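Local coordinates for protein thiosulfate sulfurtransferase YnjE (Escherichia coli, PDB 2WLR) that transfers sulfur from thiosulfate to cyanide, giving thiocyanate and sulfite, and is a periplasmic monomer built from rhodanese domains, at residues A[29-34]-A[340-345]; A[215-220]-A[231-236]; A[332-337]-A[375-380]. One frame throughout, in Å; residues are numbered along the deposited sequence.

Contact 1 of 3, residues A[29-34]-A[340-345]; sequences AFYNGW and MRSADD
Y31 and N32 face S342, M340 and the start of helix 343-351 in a buried contact bridged largely by water. It joins the first rhodanese domain to the third. Direct touching is slight. Y31 CG stands opposite the backbone N (chi1 176°), and this turns the ring toward S342. Its CE2 comes to 3.8 Å from CB of S342, which sits oblique to the ring. The phenol OH bonds to A48 O. It also accepts from a water, 3.1 Å from Y31 OH, that in turn takes the N-H of D344.

S342 is the N-cap of helix 343-351. Its OG accepts from D345 N at 3.2 Å with an N-H...O angle of 156°. The opposing helix 28-32 closes in a Schellman motif at G33, where phi is positive.

The amide of N32 meets three more waters. Its OD1 accepts from a water 2.9 Å away that takes the N-H of A343. ND2 of N32 donates to another water at 3.0 Å, and that water lies 2.8 Å from M340 O. The third lies between OD1 and M340 O. Beside the amide, the selenomethionine methyl CE of M340 is 4.4 Å from N32 OD1.

Contact 2 of 3, residues A[215-220]-A[231-236]; sequences AAARVA and VRLLDG
L233 and V231 turn their side chains onto A216, A217 and A220 through two different first torsions. In L233, CG is anti to the carbonyl carbon (chi1 -67°). The extended second torsion (chi2 179°) brings CD1 near A217, and CD2 branches to A216 and A220. In V231, CG1 is the branch opposite the backbone N (chi1 -179°), and this branch meets A220.

The contact lies in the beta-alpha-beta unit formed by strand 205-209, helix 213-226 and strand 231-234 of the second rhodanese domain. The short helix and strand segments run antiparallel, with axes 9.0 Å apart. Strand alternation puts V231 and L233 on the helix side, while R232 points away from it.

All the contacts are apolar and buried. CD2 of L233 lies 3.9 Å from CB of A216. The same methyl is 4.1 Å from CB of A220, one turn on, so it spans both alanines. A216 and A220 are also linked through the helix backbone, A220 N to A216 O. The small alanine side chains are consistent with the close approach of helix and strand. A216 and A220 also pack on L208 of the adjacent strand 205-209. A220 touches M376 of helix 369-380 in the third rhodanese domain as well.

The second branch of L233 makes a looser contact, CD1 to CB of A217 at 4.3 Å. Packing is tightest at the other end, where CG1 of V231 is 3.5 Å from CB of A220.

Contact 3 of 3, residues A[332-337]-A[375-380]; sequences DFHNPD and FMYARA
F333 and H334 meet Y377 where a loop lies over helix 369-380 in the third rhodanese domain. The loop runs between strand 319-320 and helix 343-351.

The apolar part belongs to F333 and Y377. CB of F333 comes to 4.0 Å from CE2 of Y377, at the edge of the tyrosine ring and near its plane. CD1 of F333 is 4.2 Å from CD2 of Y377. The two side chains cross obliquely, and their rings do not stack. In Y377, CG is anti to the carbonyl carbon (chi1 -63°), which lays the ring out from the helix toward the loop. F333 also packs on I346 and M349 of helix 343-351, so it touches side chains of both helices.

The polar part is a near approach and not a bond. NE2 of H334 and OH of Y377 are 4.0 Å apart. The hydroxyl lies at the edge of the imidazole, near its plane, and the two side chains cross at about a right angle. Both polar ends turn to the same atom, OE2 of E373, one helical turn before Y377. H334 NE2 makes a hydrogen bond to it, and Y377 OH a weak one. The shared carboxylate therefore ties the loop histidine to the helix.

The backbone of F333 bonds to that of R341, which leads into helix 343-351.

The F333 side chain is about 7 Å from that of R370, a probable substrate-binding residue. Helix 369-380 follows strand 360-363 and the loop of the active-site C365, which carries the persulfide in catalysis. This strand, cysteine loop and helix form the active-site arrangement of a rhodanese domain.

From the N terminus, 29-34 in the first rhodanese domain opens contact 1, which closes only at 340-345 in the third. Contact 2 falls wholly within that long loop and closes a short one inside the second domain. Contact 3 opens at 332-337, before contact 1 has closed, and ends at 375-380, so contacts 1 and 3 cross. Contacts 2 and 3 are in series. D235 OD1 probably bonds to M340 N, joining contacts 2 and 1. F333 O and R341 N join contacts 3 and 1. R379 NH1 reaches V231 O between contacts 3 and 2, again linking third domain to second. Contact 1 joins the first and third domains. Contacts 2 and 3 each pack one domain.

Contact 1 of 3, residues A[29-34]-A[340-345]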
loop_
_atom_site.group_PDB
_atom_site.type_symbol
_atom_site.label_atom_id
_atom_site.label_comp_id
_atom_site.label_asym_id
_atom_site.label_seq_id
_atom_site.Cartn_x
_atom_site.Cartn_y
_atom_site.Cartn_z
ATOM N N ALA A 29 -7.893 -8.428 -1.200
ATOM C CA ALA A 29 -8.796 -7.715 -0.346
ATOM C C ALA A 29 -9.339 -8.620 0.736
ATOM O O ALA A 29 -9.404 -8.245 1.898
ATOM C CB ALA A 29 -9.932 -7.145 -1.138
ATOM N N PHE A 30 -9.686 -9.839 0.347
ATOM C CA PHE A 30 -10.279 -10.792 1.296
ATOM C C PHE A 30 -9.196 -11.393 2.184
ATOM O O PHE A 30 -9.389 -11.560 3.381
ATOM C CB PHE A 30 -11.124 -11.836 0.570
ATOM C CG PHE A 30 -12.184 -11.238 -0.320
ATOM C CD1 PHE A 30 -13.068 -10.311 0.180
ATOM C CD2 PHE A 30 -12.235 -11.556 -1.651
ATOM C CE1 PHE A 30 -14.026 -9.721 -0.628
ATOM C CE2 PHE A 30 -13.203 -10.989 -2.471
ATOM C CZ PHE A 30 -14.088 -10.068 -1.956
ATOM N N TYR A 31 -8.069 -11.722 1.614
ATOM C CA TYR A 31 -6.912 -12.151 2.396
ATOM C C TYR A 31 -6.590 -11.110 3.471
ATOM O O TYR A 31 -6.304 -11.454 4.602
ATOM C CB TYR A 31 -5.710 -12.350 1.464
ATOM C CG TYR A 31 -4.407 -12.715 2.123
ATOM C CD1 TYR A 31 -4.092 -14.001 2.466
ATOM C CD2 TYR A 31 -3.486 -11.742 2.399
ATOM C CE1 TYR A 31 -2.903 -14.334 3.032
ATOM C CE2 TYR A 31 -2.267 -12.070 2.992
ATOM C CZ TYR A 31 -1.998 -13.354 3.296
ATOM O OH TYR A 31 -0.790 -13.697 3.891
ATOM N N ASN A 32 -6.623 -9.832 3.102
ATOM C CA ASN A 32 -6.270 -8.760 4.029
ATOM C C ASN A 32 -7.242 -8.617 5.199
ATOM O O ASN A 32 -6.896 -8.053 6.238
ATOM C CB ASN A 32 -6.165 -7.414 3.315
ATOM C CG ASN A 32 -5.005 -7.324 2.347
ATOM O OD1 ASN A 32 -4.031 -8.084 2.436
ATOM N ND2 ASN A 32 -5.049 -6.308 1.497
ATOM N N GLY A 33 -8.484 -9.046 5.001
ATOM C CA GLY A 33 -9.487 -8.924 6.060
ATOM C C GLY A 33 -10.874 -8.511 5.635
ATOM O O GLY A 33 -11.798 -8.667 6.423
ATOM N N TRP A 34 -11.079 -8.009 4.434
ATOM C CA TRP A 34 -12.433 -7.656 4.012
ATOM C C TRP A 34 -13.276 -8.926 3.993
ATOM O O TRP A 34 -12.928 -9.913 3.381
ATOM C CB TRP A 34 -12.454 -7.030 2.647
ATOM C CG TRP A 34 -11.908 -5.655 2.655
ATOM C CD1 TRP A 34 -10.662 -5.261 2.240
ATOM C CD2 TRP A 34 -12.562 -4.465 3.118
ATOM N NE1 TRP A 34 -10.507 -3.945 2.437
ATOM C CE2 TRP A 34 -11.667 -3.404 2.921
ATOM C CE3 TRP A 34 -13.828 -4.187 3.639
ATOM C CZ2 TRP A 34 -11.972 -2.088 3.261
ATOM C CZ3 TRP A 34 -14.126 -2.903 3.984
ATOM C CH2 TRP A 34 -13.228 -1.848 3.755
HETATM N N MSE A 340 -1.519 -4.015 -2.886
HETATM C CA MSE A 340 -0.452 -4.125 -1.901
HETATM C C MSE A 340 -0.101 -5.568 -1.663
HETATM O O MSE A 340 -0.972 -6.409 -1.343
HETATM C CB MSE A 340 -0.864 -3.467 -0.567
HETATM C CG MSE A 340 0.284 -3.388 0.437
HETATM SE SE MSE A 340 -0.286 -3.120 2.242
HETATM C CE MSE A 340 -0.968 -4.899 2.527
ATOM N N ARG A 341 1.202 -5.891 -1.746
ATOM C CA ARG A 341 1.700 -7.228 -1.393
ATOM C C ARG A 341 1.409 -7.565 0.058
ATOM O O ARG A 341 1.200 -6.663 0.874
ATOM C CB ARG A 341 3.204 -7.321 -1.610
ATOM C CG ARG A 341 3.595 -7.368 -3.055
ATOM C CD ARG A 341 5.107 -7.429 -3.146
ATOM N NE ARG A 341 5.612 -8.731 -2.742
ATOM C CZ ARG A 341 6.874 -8.994 -2.435
ATOM N NH1 ARG A 341 7.796 -8.032 -2.452
ATOM N NH2 ARG A 341 7.220 -10.234 -2.116
ATOM N N SER A 342 1.407 -8.853 0.389
ATOM C CA SER A 342 1.063 -9.265 1.749
ATOM C C SER A 342 1.934 -8.603 2.808
ATOM O O SER A 342 3.150 -8.418 2.625
ATOM C CB SER A 342 1.081 -10.775 1.886
ATOM O OG SER A 342 2.249 -11.255 2.451
ATOM N N ALA A 343 1.311 -8.324 3.944
ATOM C CA ALA A 343 1.996 -7.693 5.051
ATOM C C ALA A 343 3.173 -8.532 5.499
ATOM O O ALA A 343 4.214 -7.983 5.827
ATOM C CB ALA A 343 1.056 -7.514 6.198
ATOM N N ASP A 344 3.025 -9.861 5.467
ATOM C CA ASP A 344 4.120 -10.729 5.901
ATOM C C ASP A 344 5.323 -10.510 4.991
ATOM O O ASP A 344 6.458 -10.515 5.432
ATOM C CB ASP A 344 3.686 -12.208 5.849
ATOM C CG ASP A 344 2.842 -12.633 7.038
ATOM O OD1 ASP A 344 2.690 -11.880 8.022
ATOM O OD2 ASP A 344 2.323 -13.769 6.979
ATOM N N ASP A 345 5.083 -10.376 3.693
ATOM C CA ASP A 345 6.169 -10.228 2.750
ATOM C C ASP A 345 6.859 -8.861 2.895
ATOM O O ASP A 345 8.073 -8.778 2.894
ATOM C CB ASP A 345 5.662 -10.445 1.338
ATOM C CG ASP A 345 5.109 -11.853 1.125
ATOM O OD1 ASP A 345 5.323 -12.734 1.996
ATOM O OD2 ASP A 345 4.442 -12.059 0.086
HETATM O O HOH W 1 0.422 -11.351 5.475
HETATM O O HOH W 2 -1.954 -8.307 0.658
HETATM O O HOH W 3 -3.681 -5.990 -1.108
HETATM O O HOH W 4 -1.677 -8.467 4.070
#

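Contact 2 of 3, residues A[215-220]-A[231-236]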
loop_
_atom_site.group_PDB
_atom_site.type_symbol
_atom_site.label_atom_id
_atom_site.label_comp_id
_atom_site.label_asym_id
_atom_site.label_seq_id
_atom_site.Cartn_x
_atom_site.Cartn_y
_atom_site.Cartn_z
ATOM N N ALA A 215 0.493 8.795 -6.006
ATOM C CA ALA A 215 -0.083 10.134 -6.044
ATOM C C ALA A 215 -1.169 10.290 -4.995
ATOM O O ALA A 215 -1.217 11.310 -4.277
ATOM C CB ALA A 215 -0.613 10.461 -7.449
ATOM N N ALA A 216 -2.063 9.306 -4.931
ATOM C CA ALA A 216 -3.111 9.284 -3.930
ATOM C C ALA A 216 -2.526 9.222 -2.512
ATOM O O ALA A 216 -3.013 9.892 -1.593
ATOM C CB ALA A 216 -4.044 8.119 -4.175
ATOM N N ALA A 217 -1.461 8.441 -2.334
ATOM C CA ALA A 217 -0.860 8.272 -1.048
ATOM C C ALA A 217 -0.232 9.551 -0.530
ATOM O O ALA A 217 -0.251 9.842 0.664
ATOM C CB ALA A 217 0.196 7.151 -1.056
ATOM N N ARG A 218 0.365 10.305 -1.439
ATOM C CA ARG A 218 0.975 11.573 -1.068
ATOM C C ARG A 218 -0.055 12.511 -0.501
ATOM O O ARG A 218 0.152 13.109 0.563
ATOM C CB ARG A 218 1.686 12.160 -2.292
ATOM C CG ARG A 218 2.227 13.578 -2.081
ATOM C CD ARG A 218 3.284 13.663 -1.018
ATOM N NE ARG A 218 4.054 14.902 -1.166
ATOM C CZ ARG A 218 4.975 15.353 -0.317
ATOM N NH1 ARG A 218 5.234 14.727 0.816
ATOM N NH2 ARG A 218 5.613 16.506 -0.601
ATOM N N VAL A 219 -1.170 12.658 -1.223
ATOM C CA VAL A 219 -2.257 13.512 -0.753
ATOM C C VAL A 219 -2.790 12.956 0.563
ATOM O O VAL A 219 -3.037 13.696 1.508
ATOM C CB VAL A 219 -3.368 13.622 -1.790
ATOM C CG1 VAL A 219 -4.545 14.446 -1.276
ATOM C CG2 VAL A 219 -2.835 14.243 -3.078
ATOM N N ALA A 220 -2.959 11.641 0.649
ATOM C CA ALA A 220 -3.501 11.045 1.842
ATOM C C ALA A 220 -2.673 11.308 3.065
ATOM O O ALA A 220 -3.221 11.620 4.129
ATOM C CB ALA A 220 -3.669 9.512 1.642
ATOM N N VAL A 231 -8.831 8.507 6.462
ATOM C CA VAL A 231 -8.317 8.606 5.112
ATOM C C VAL A 231 -7.975 7.178 4.658
ATOM O O VAL A 231 -7.274 6.429 5.362
ATOM C CB VAL A 231 -7.072 9.499 4.996
ATOM C CG1 VAL A 231 -6.603 9.566 3.566
ATOM C CG2 VAL A 231 -7.347 10.919 5.517
ATOM N N ARG A 232 -8.439 6.848 3.473
ATOM C CA ARG A 232 -8.321 5.523 2.887
ATOM C C ARG A 232 -7.850 5.627 1.455
ATOM O O ARG A 232 -7.952 6.690 0.817
ATOM C CB ARG A 232 -9.658 4.808 2.931
ATOM C CG ARG A 232 -10.264 4.839 4.294
ATOM C CD ARG A 232 -11.439 3.937 4.405
ATOM N NE ARG A 232 -12.214 4.192 5.596
ATOM C CZ ARG A 232 -13.194 3.403 6.018
ATOM N NH1 ARG A 232 -13.448 2.255 5.406
ATOM N NH2 ARG A 232 -13.911 3.776 7.067
ATOM N N LEU A 233 -7.316 4.517 0.950
ATOM C CA LEU A 233 -6.860 4.417 -0.443
ATOM C C LEU A 233 -7.607 3.311 -1.108
ATOM O O LEU A 233 -7.878 2.282 -0.509
ATOM C CB LEU A 233 -5.395 4.010 -0.532
ATOM C CG LEU A 233 -4.349 4.982 -0.026
ATOM C CD1 LEU A 233 -2.940 4.353 -0.195
ATOM C CD2 LEU A 233 -4.454 6.330 -0.739
ATOM N N LEU A 234 -7.871 3.482 -2.390
ATOM C CA LEU A 234 -8.244 2.342 -3.223
ATOM C C LEU A 234 -7.009 1.524 -3.577
ATOM O O LEU A 234 -6.138 1.977 -4.287
ATOM C CB LEU A 234 -8.951 2.792 -4.504
ATOM C CG LEU A 234 -9.328 1.727 -5.531
ATOM C CD1 LEU A 234 -10.252 0.648 -4.923
ATOM C CD2 LEU A 234 -9.998 2.348 -6.749
ATOM N N ASP A 235 -6.977 0.294 -3.095
ATOM C CA ASP A 235 -5.814 -0.594 -3.238
ATOM C C ASP A 235 -5.639 -0.874 -4.726
ATOM O O ASP A 235 -6.585 -1.315 -5.376
ATOM C CB ASP A 235 -6.115 -1.873 -2.460
ATOM C CG ASP A 235 -4.906 -2.770 -2.248
ATOM O OD1 ASP A 235 -3.766 -2.357 -2.509
ATOM O OD2 ASP A 235 -5.172 -3.914 -1.827
ATOM N N GLY A 236 -4.461 -0.562 -5.261
ATOM C CA GLY A 236 -4.179 -0.793 -6.658
ATOM C C GLY A 236 -4.618 0.330 -7.580
ATOM O O GLY A 236 -4.292 0.331 -8.783
#

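Contact 3 of 3, residues A[332-337]-A[375-380]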
loop_
_atom_site.group_PDB
_atom_site.type_symbol
_atom_site.label_atom_id
_atom_site.label_comp_id
_atom_site.label_asym_id
_atom_site.label_seq_id
_atom_site.Cartn_x
_atom_site.Cartn_y
_atom_site.Cartn_z
ATOM N N ASP A 332 8.172 -3.558 -5.923
ATOM C CA ASP A 332 8.482 -4.374 -4.753
ATOM C C ASP A 332 7.362 -4.397 -3.756
ATOM O O ASP A 332 7.392 -5.180 -2.840
ATOM C CB ASP A 332 9.770 -3.911 -4.050
ATOM C CG ASP A 332 10.999 -3.972 -4.939
ATOM O OD1 ASP A 332 11.017 -4.841 -5.825
ATOM O OD2 ASP A 332 11.961 -3.172 -4.744
ATOM N N PHE A 333 6.405 -3.491 -3.903
ATOM C CA PHE A 333 5.288 -3.428 -2.981
ATOM C C PHE A 333 3.977 -3.925 -3.567
ATOM O O PHE A 333 2.959 -3.890 -2.849
ATOM C CB PHE A 333 5.164 -1.998 -2.506
ATOM C CG PHE A 333 6.255 -1.618 -1.564
ATOM C CD1 PHE A 333 6.141 -1.902 -0.207
ATOM C CD2 PHE A 333 7.393 -0.994 -2.032
ATOM C CE1 PHE A 333 7.183 -1.577 0.662
ATOM C CE2 PHE A 333 8.427 -0.661 -1.135
ATOM C CZ PHE A 333 8.290 -0.957 0.193
ATOM N N HIS A 334 3.988 -4.383 -4.831
ATOM C CA HIS A 334 2.732 -4.646 -5.552
ATOM C C HIS A 334 2.634 -6.091 -5.981
ATOM O O HIS A 334 3.633 -6.716 -6.320
ATOM C CB HIS A 334 2.629 -3.822 -6.820
ATOM C CG HIS A 334 2.608 -2.343 -6.612
ATOM N ND1 HIS A 334 2.912 -1.462 -7.619
ATOM C CD2 HIS A 334 2.318 -1.599 -5.524
ATOM C CE1 HIS A 334 2.840 -0.225 -7.149
ATOM N NE2 HIS A 334 2.460 -0.278 -5.884
ATOM N N ASN A 335 1.417 -6.632 -5.888
ATOM C CA ASN A 335 1.015 -7.874 -6.528
ATOM C C ASN A 335 0.911 -7.689 -8.038
ATOM O O ASN A 335 0.979 -6.561 -8.538
ATOM C CB ASN A 335 -0.345 -8.333 -5.958
ATOM C CG ASN A 335 -0.287 -8.720 -4.500
ATOM O OD1 ASN A 335 -1.160 -8.340 -3.713
ATOM N ND2 ASN A 335 0.727 -9.432 -4.123
ATOM N N PRO A 336 0.655 -8.783 -8.776
ATOM C CA PRO A 336 0.576 -8.648 -10.224
ATOM C C PRO A 336 -0.578 -7.788 -10.710
ATOM O O PRO A 336 -0.551 -7.349 -11.848
ATOM C CB PRO A 336 0.405 -10.087 -10.682
ATOM C CG PRO A 336 1.181 -10.875 -9.681
ATOM C CD PRO A 336 0.818 -10.193 -8.381
ATOM N N ASP A 337 -1.587 -7.553 -9.863
ATOM C CA ASP A 337 -2.715 -6.682 -10.195
ATOM C C ASP A 337 -2.586 -5.272 -9.615
ATOM O O ASP A 337 -3.544 -4.488 -9.672
ATOM C CB ASP A 337 -4.034 -7.325 -9.728
ATOM C CG ASP A 337 -4.108 -7.501 -8.220
ATOM O OD1 ASP A 337 -3.140 -7.088 -7.530
ATOM O OD2 ASP A 337 -5.154 -8.014 -7.762
ATOM N N PHE A 375 4.295 4.623 3.729
ATOM C CA PHE A 375 3.662 5.069 4.966
ATOM C C PHE A 375 2.242 4.526 5.072
ATOM O O PHE A 375 1.831 4.003 6.124
ATOM C CB PHE A 375 3.604 6.583 5.037
ATOM C CG PHE A 375 2.788 7.109 6.172
ATOM C CD1 PHE A 375 1.445 7.324 6.004
ATOM C CD2 PHE A 375 3.366 7.427 7.383
ATOM C CE1 PHE A 375 0.672 7.825 7.043
ATOM C CE2 PHE A 375 2.579 7.919 8.420
ATOM C CZ PHE A 375 1.228 8.124 8.221
HETATM N N MSE A 376 1.451 4.679 4.010
HETATM C CA MSE A 376 0.070 4.182 4.059
HETATM C C MSE A 376 -0.015 2.683 4.259
HETATM O O MSE A 376 -0.867 2.216 4.997
HETATM C CB MSE A 376 -0.736 4.643 2.844
HETATM C CG MSE A 376 -0.897 6.141 2.698
HETATM SE SE MSE A 376 -1.913 6.956 4.154
HETATM C CE MSE A 376 -3.707 6.351 3.595
ATOM N N TYR A 377 0.848 1.922 3.600
ATOM C CA TYR A 377 0.892 0.475 3.833
ATOM C C TYR A 377 1.285 0.138 5.292
ATOM O O TYR A 377 0.616 -0.638 5.939
ATOM C CB TYR A 377 1.825 -0.203 2.851
ATOM C CG TYR A 377 1.423 -0.099 1.389
ATOM C CD1 TYR A 377 0.088 0.180 1.012
ATOM C CD2 TYR A 377 2.372 -0.214 0.387
ATOM C CE1 TYR A 377 -0.280 0.277 -0.304
ATOM C CE2 TYR A 377 1.989 -0.128 -0.941
ATOM C CZ TYR A 377 0.665 0.124 -1.264
ATOM O OH TYR A 377 0.310 0.220 -2.596
ATOM N N ALA A 378 2.340 0.762 5.812
ATOM C CA ALA A 378 2.757 0.507 7.195
ATOM C C ALA A 378 1.673 0.879 8.194
ATOM O O ALA A 378 1.466 0.197 9.159
ATOM C CB ALA A 378 4.038 1.306 7.498
ATOM N N ARG A 379 0.955 1.974 7.930
ATOM C CA ARG A 379 -0.180 2.371 8.747
ATOM C C ARG A 379 -1.263 1.276 8.758
ATOM O O ARG A 379 -1.737 0.865 9.831
ATOM C CB ARG A 379 -0.736 3.687 8.216
ATOM C CG ARG A 379 -1.973 4.185 8.941
ATOM C CD ARG A 379 -2.469 5.474 8.317
ATOM N NE ARG A 379 -3.780 5.934 8.792
ATOM C CZ ARG A 379 -4.901 5.968 8.077
ATOM N NH1 ARG A 379 -4.978 5.480 6.847
ATOM N NH2 ARG A 379 -6.006 6.450 8.644
ATOM N N ALA A 380 -1.610 0.744 7.576
ATOM C CA ALA A 380 -2.617 -0.327 7.442
ATOM C C ALA A 380 -2.131 -1.613 8.129
ATOM O O ALA A 380 -2.918 -2.408 8.680
ATOM C CB ALA A 380 -2.893 -0.572 5.971
#